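Local coordinates for protein glucose dehydrogenase (Serratia sp. FS14, PDB 7CDY) that belongs to the glucose/sorbosone dehydrogenase family of beta-propeller proteins and carries a bound calcium ion, at residues R133-N145 against L156-P170. Numbering follows the deposited sequence. Where two conformers were deposited one is given.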
loop_
_atom_site.group_PDB
_atom_site.type_symbol
_atom_site.label_atom_id
_atom_site.label_comp_id
_atom_site.label_asym_id
_atom_site.label_seq_id
_atom_site.Cartn_x
_atom_site.Cartn_y
_atom_site.Cartn_z
ATOM N N ARG A 133 10.773 10.604 -6.412
ATOM C CA ARG A 133 12.049 10.710 -7.126
ATOM C C ARG A 133 13.142 11.358 -6.282
ATOM O O ARG A 133 14.329 11.090 -6.506
ATOM C CB ARG A 133 11.869 11.492 -8.426
ATOM C CG ARG A 133 11.291 10.681 -9.579
ATOM C CD ARG A 133 11.044 11.576 -10.786
ATOM N NE ARG A 133 10.462 10.850 -11.910
ATOM C CZ ARG A 133 10.110 11.417 -13.059
ATOM N NH1 ARG A 133 10.275 12.721 -13.231
ATOM N NH2 ARG A 133 9.592 10.683 -14.036
ATOM N N GLN A 134 12.772 12.207 -5.322
ATOM C CA GLN A 134 13.729 12.897 -4.463
ATOM C C GLN A 134 14.015 12.147 -3.172
ATOM O O GLN A 134 14.721 12.670 -2.303
ATOM C CB GLN A 134 13.240 14.312 -4.139
ATOM C CG GLN A 134 13.637 15.356 -5.169
ATOM C CD GLN A 134 12.828 15.248 -6.439
ATOM O OE1 GLN A 134 13.373 15.042 -7.523
ATOM N NE2 GLN A 134 11.512 15.384 -6.313
ATOM N N GLY A 135 13.480 10.943 -3.017
ATOM C CA GLY A 135 13.733 10.188 -1.816
ATOM C C GLY A 135 12.864 10.539 -0.632
ATOM O O GLY A 135 13.179 10.120 0.486
ATOM N N TYR A 136 11.780 11.290 -0.831
ATOM C CA TYR A 136 10.821 11.490 0.248
ATOM C C TYR A 136 9.930 10.260 0.383
ATOM O O TYR A 136 9.612 9.580 -0.602
ATOM C CB TYR A 136 9.961 12.729 0.007
ATOM C CG TYR A 136 10.762 14.014 0.087
ATOM C CD1 TYR A 136 11.012 14.628 1.308
ATOM C CD2 TYR A 136 11.291 14.589 -1.064
ATOM C CE1 TYR A 136 11.758 15.800 1.381
ATOM C CE2 TYR A 136 12.039 15.758 -1.006
ATOM C CZ TYR A 136 12.256 16.355 0.219
ATOM O OH TYR A 136 13.006 17.515 0.293
ATOM N N LEU A 137 9.539 9.975 1.617
ATOM C CA LEU A 137 8.763 8.784 1.939
ATOM C C LEU A 137 7.289 9.145 2.052
ATOM O O LEU A 137 6.913 9.976 2.885
ATOM C CB LEU A 137 9.261 8.199 3.258
ATOM C CG LEU A 137 8.509 6.956 3.744
ATOM C CD1 LEU A 137 8.557 5.817 2.718
ATOM C CD2 LEU A 137 9.071 6.509 5.094
ATOM N N PHE A 138 6.457 8.514 1.222
ATOM C CA PHE A 138 5.006 8.620 1.322
ATOM C C PHE A 138 4.423 7.430 2.078
ATOM O O PHE A 138 4.821 6.279 1.859
ATOM C CB PHE A 138 4.372 8.725 -0.063
ATOM C CG PHE A 138 4.505 10.085 -0.686
ATOM C CD1 PHE A 138 5.711 10.503 -1.220
ATOM C CD2 PHE A 138 3.415 10.942 -0.742
ATOM C CE1 PHE A 138 5.829 11.768 -1.787
ATOM C CE2 PHE A 138 3.525 12.193 -1.320
ATOM C CZ PHE A 138 4.730 12.601 -1.833
ATOM N N ILE A 139 3.492 7.718 2.983
ATOM C CA ILE A 139 2.882 6.718 3.852
ATOM C C ILE A 139 1.369 6.873 3.745
ATOM O O ILE A 139 0.830 7.942 4.051
ATOM C CB ILE A 139 3.318 6.916 5.313
ATOM C CG1 ILE A 139 4.847 6.919 5.443
ATOM C CG2 ILE A 139 2.683 5.873 6.198
ATOM C CD1 ILE A 139 5.329 7.468 6.774
ATOM N N ALA A 140 0.677 5.803 3.352
ATOM C CA ALA A 140 -0.776 5.828 3.183
ATOM C C ALA A 140 -1.432 5.255 4.433
ATOM O O ALA A 140 -1.151 4.114 4.818
ATOM C CB ALA A 140 -1.172 5.031 1.940
ATOM N N LEU A 141 -2.317 6.027 5.056
ATOM C CA LEU A 141 -2.946 5.650 6.317
ATOM C C LEU A 141 -4.458 5.560 6.184
ATOM O O LEU A 141 -5.102 6.491 5.686
ATOM C CB LEU A 141 -2.604 6.664 7.407
ATOM C CG LEU A 141 -1.115 6.832 7.708
ATOM C CD1 LEU A 141 -0.888 8.007 8.644
ATOM C CD2 LEU A 141 -0.556 5.556 8.324
ATOM N N GLY A 142 -5.030 4.442 6.654
ATOM C CA GLY A 142 -6.469 4.338 6.767
ATOM C C GLY A 142 -6.995 5.131 7.952
ATOM O O GLY A 142 -6.253 5.661 8.778
ATOM N N GLU A 143 -8.322 5.221 8.025
ATOM C CA GLU A 143 -8.963 5.987 9.133
ATOM C C GLU A 143 -9.381 5.082 10.309
ATOM O O GLU A 143 -10.168 5.539 11.098
ATOM C CB GLU A 143 -10.107 6.915 8.675
ATOM C CG GLU A 143 -11.033 6.399 7.583
ATOM C CD GLU A 143 -11.837 5.132 7.846
ATOM O OE1 GLU A 143 -11.248 4.154 8.256
ATOM O OE2 GLU A 143 -13.023 5.135 7.557
ATOM N N ASN A 144 -8.822 3.862 10.400
ATOM C CA ASN A 144 -9.000 2.998 11.566
ATOM C C ASN A 144 -10.456 2.584 11.779
ATOM O O ASN A 144 -10.811 2.109 12.876
ATOM C CB ASN A 144 -8.466 3.640 12.864
ATOM C CG ASN A 144 -6.934 3.819 12.917
ATOM O OD1 ASN A 144 -6.447 4.423 13.874
ATOM N ND2 ASN A 144 -6.187 3.329 11.931
ATOM N N ASN A 145 -11.308 2.772 10.768
ATOM C CA ASN A 145 -12.743 2.502 10.824
ATOM C C ASN A 145 -13.511 3.516 11.663
ATOM O O ASN A 145 -14.609 3.220 12.135
ATOM C CB ASN A 145 -13.097 1.052 11.210
ATOM C CG ASN A 145 -14.421 0.604 10.633
ATOM O OD1 ASN A 145 -14.909 1.159 9.643
ATOM N ND2 ASN A 145 -15.022 -0.394 11.263
ATOM N N LEU A 156 -4.268 11.731 12.328
ATOM C CA LEU A 156 -3.542 11.076 11.246
ATOM C C LEU A 156 -4.322 9.926 10.603
ATOM O O LEU A 156 -3.756 9.143 9.831
ATOM C CB LEU A 156 -2.146 10.668 11.717
ATOM C CG LEU A 156 -1.261 11.889 11.959
ATOM C CD1 LEU A 156 -0.037 11.504 12.763
ATOM C CD2 LEU A 156 -0.852 12.548 10.649
ATOM N N GLN A 157 -5.617 9.850 10.855
ATOM C CA GLN A 157 -6.491 8.891 10.201
ATOM C C GLN A 157 -6.853 9.364 8.802
ATOM O O GLN A 157 -7.194 10.534 8.597
ATOM C CB GLN A 157 -7.787 8.787 11.005
ATOM C CG GLN A 157 -7.741 7.795 12.148
ATOM C CD GLN A 157 -6.849 8.262 13.274
ATOM O OE1 GLN A 157 -6.761 9.469 13.568
ATOM N NE2 GLN A 157 -6.169 7.314 13.910
ATOM N N GLY A 158 -6.851 8.439 7.842
ATOM C CA GLY A 158 -7.329 8.758 6.501
ATOM C C GLY A 158 -6.489 9.791 5.791
ATOM O O GLY A 158 -7.023 10.627 5.051
ATOM N N LYS A 159 -5.186 9.760 6.020
ATOM C CA LYS A 159 -4.254 10.729 5.476
ATOM C C LYS A 159 -3.187 10.011 4.665
ATOM O O LYS A 159 -2.817 8.864 4.955
ATOM C CB LYS A 159 -3.517 11.472 6.606
ATOM C CG LYS A 159 -4.409 12.097 7.670
ATOM C CD LYS A 159 -5.277 13.171 7.059
ATOM C CE LYS A 159 -6.023 14.028 8.088
ATOM N NZ LYS A 159 -7.157 13.310 8.729
ATOM N N LEU A 160 -2.705 10.683 3.632
ATOM C CA LEU A 160 -1.419 10.375 3.029
ATOM C C LEU A 160 -0.400 11.316 3.654
ATOM O O LEU A 160 -0.649 12.523 3.745
ATOM C CB LEU A 160 -1.490 10.599 1.520
ATOM C CG LEU A 160 -0.255 10.296 0.682
ATOM C CD1 LEU A 160 0.244 8.884 0.930
ATOM C CD2 LEU A 160 -0.556 10.496 -0.787
ATOM N N VAL A 161 0.729 10.769 4.102
ATOM C CA VAL A 161 1.755 11.519 4.818
ATOM C C VAL A 161 3.015 11.530 3.963
ATOM O O VAL A 161 3.304 10.555 3.263
ATOM C CB VAL A 161 2.002 10.828 6.178
ATOM C CG1 VAL A 161 3.399 11.100 6.723
ATOM C CG2 VAL A 161 0.928 11.236 7.180
ATOM N N ARG A 162 3.754 12.646 3.992
ATOM C CA ARG A 162 5.058 12.745 3.334
ATOM C C ARG A 162 6.099 13.168 4.356
ATOM O O ARG A 162 5.943 14.209 5.010
ATOM C CB ARG A 162 5.059 13.747 2.181
ATOM C CG ARG A 162 6.396 13.760 1.437
ATOM C CD ARG A 162 6.455 14.779 0.305
ATOM N NE ARG A 162 6.435 16.148 0.805
ATOM C CZ ARG A 162 7.287 17.109 0.453
ATOM N NH1 ARG A 162 8.272 16.874 -0.403
ATOM N NH2 ARG A 162 7.138 18.315 0.972
ATOM N N LEU A 163 7.170 12.378 4.476
ATOM C CA LEU A 163 8.264 12.619 5.413
ATOM C C LEU A 163 9.602 12.535 4.689
ATOM O O LEU A 163 9.701 12.036 3.568
ATOM C CB LEU A 163 8.258 11.603 6.559
ATOM C CG LEU A 163 6.965 11.509 7.371
ATOM C CD1 LEU A 163 7.044 10.352 8.353
ATOM C CD2 LEU A 163 6.683 12.820 8.089
ATOM N N THR A 164 10.648 13.016 5.363
ATOM C CA THR A 164 11.999 12.743 4.890
ATOM C C THR A 164 12.361 11.284 5.151
ATOM O O THR A 164 11.642 10.543 5.828
ATOM C CB THR A 164 13.031 13.626 5.605
ATOM O OG1 THR A 164 13.180 13.182 6.960
ATOM C CG2 THR A 164 12.623 15.115 5.570
ATOM N N ALA A 165 13.531 10.893 4.636
ATOM C CA ALA A 165 14.061 9.550 4.858
ATOM C C ALA A 165 14.203 9.208 6.336
ATOM O O ALA A 165 14.218 8.019 6.690
ATOM C CB ALA A 165 15.426 9.424 4.174
ATOM N N GLU A 166 14.342 10.206 7.201
ATOM C CA GLU A 166 14.489 9.988 8.630
ATOM C C GLU A 166 13.195 10.204 9.397
ATOM O O GLU A 166 13.203 10.155 10.630
ATOM C CB GLU A 166 15.589 10.900 9.196
ATOM C CG GLU A 166 16.974 10.646 8.604
ATOM C CD GLU A 166 17.465 9.219 8.800
ATOM O OE1 GLU A 166 17.045 8.582 9.790
ATOM O OE2 GLU A 166 18.288 8.769 7.975
ATOM N N GLY A 167 12.093 10.465 8.705
ATOM C CA GLY A 167 10.829 10.701 9.370
ATOM C C GLY A 167 10.575 12.134 9.782
ATOM O O GLY A 167 9.598 12.388 10.489
ATOM N N ALA A 168 11.415 13.077 9.362
ATOM C CA ALA A 168 11.176 14.471 9.693
ATOM C C ALA A 168 10.139 15.072 8.747
ATOM O O ALA A 168 9.875 14.553 7.664
ATOM C CB ALA A 168 12.483 15.266 9.610
ATOM N N VAL A 169 9.560 16.194 9.165
ATOM C CA VAL A 169 8.587 16.919 8.348
ATOM C C VAL A 169 9.305 17.805 7.339
ATOM O O VAL A 169 10.061 18.703 7.746
ATOM C CB VAL A 169 7.674 17.787 9.222
ATOM C CG1 VAL A 169 6.722 18.594 8.346
ATOM C CG2 VAL A 169 6.899 16.915 10.192
ATOM N N PRO A 170 9.099 17.621 6.038
ATOM C CA PRO A 170 9.615 18.579 5.057
ATOM C C PRO A 170 8.936 19.926 5.225
ATOM O O PRO A 170 7.704 20.001 5.371
ATOM C CB PRO A 170 9.244 17.941 3.709
ATOM C CG PRO A 170 8.971 16.491 4.031
ATOM C CD PRO A 170 8.385 16.505 5.395
#
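Arg-162 reaches over the ring of Phe-138, on the neighbouring strand, and that of Tyr-136, in the loop just before it, and its path illustrates how a long cationic side chain can use its methylenes and its charged end on different partners. Strands 137-140 and 160-163 run antiparallel in the middle of a four-stranded sheet of the beta-propeller, with Leu-137/Leu-163 and Ile-139/Val-161 as hydrogen-bonded pairs and Phe-138/Arg-162 as a non-hydrogen-bonded one. In Arg-162, CB starts near Phe-138 CE2 and CZ. With CG anti to the backbone N (chi1 -176°), the chain passes over one face of the Phe-138 ring: CG makes a CH-pi contact 4.0 Å from the ring centroid, and CD comes to 3.5 Å from CZ of Phe-138. A bend at chi3 (68°) then carries the guanidinium to Tyr-136, where NH1 sits above the ring centre and CZ of Arg-162 lies 4.7 Å from the centroid in a cation-pi contact. NH2 forms a salt bridge with Asp-172 and a hydrogen bond to Asn-173. Pro-170 CG also packs against Tyr-136, 3.9 Å from CD1.

The face bearing Ile-139, Val-161 and Leu-163 is apolar: Ile-139 CD1 meets Leu-163 CD1 at 3.7 Å. Leu-141 CD1 touches Val-161 CG2. Beyond the strands, Gln-157 NE2 donates to Asn-144 OD1 (2.9 Å) from above the carbonyl plane, the two amides being turned 70° apart; the same nitrogen also bonds to Pro-117 O.

Chemically, the pairing divides its labour: backbone bonds set the register, the aliphatic side chains pack on one another and on Phe-113 of strand 109-114, and Arg-162 lays its methylenes on Phe-138 while its charge is shared between the Tyr-136 face and Asp-172. Asp-172 probably offsets the cost of burying that charge.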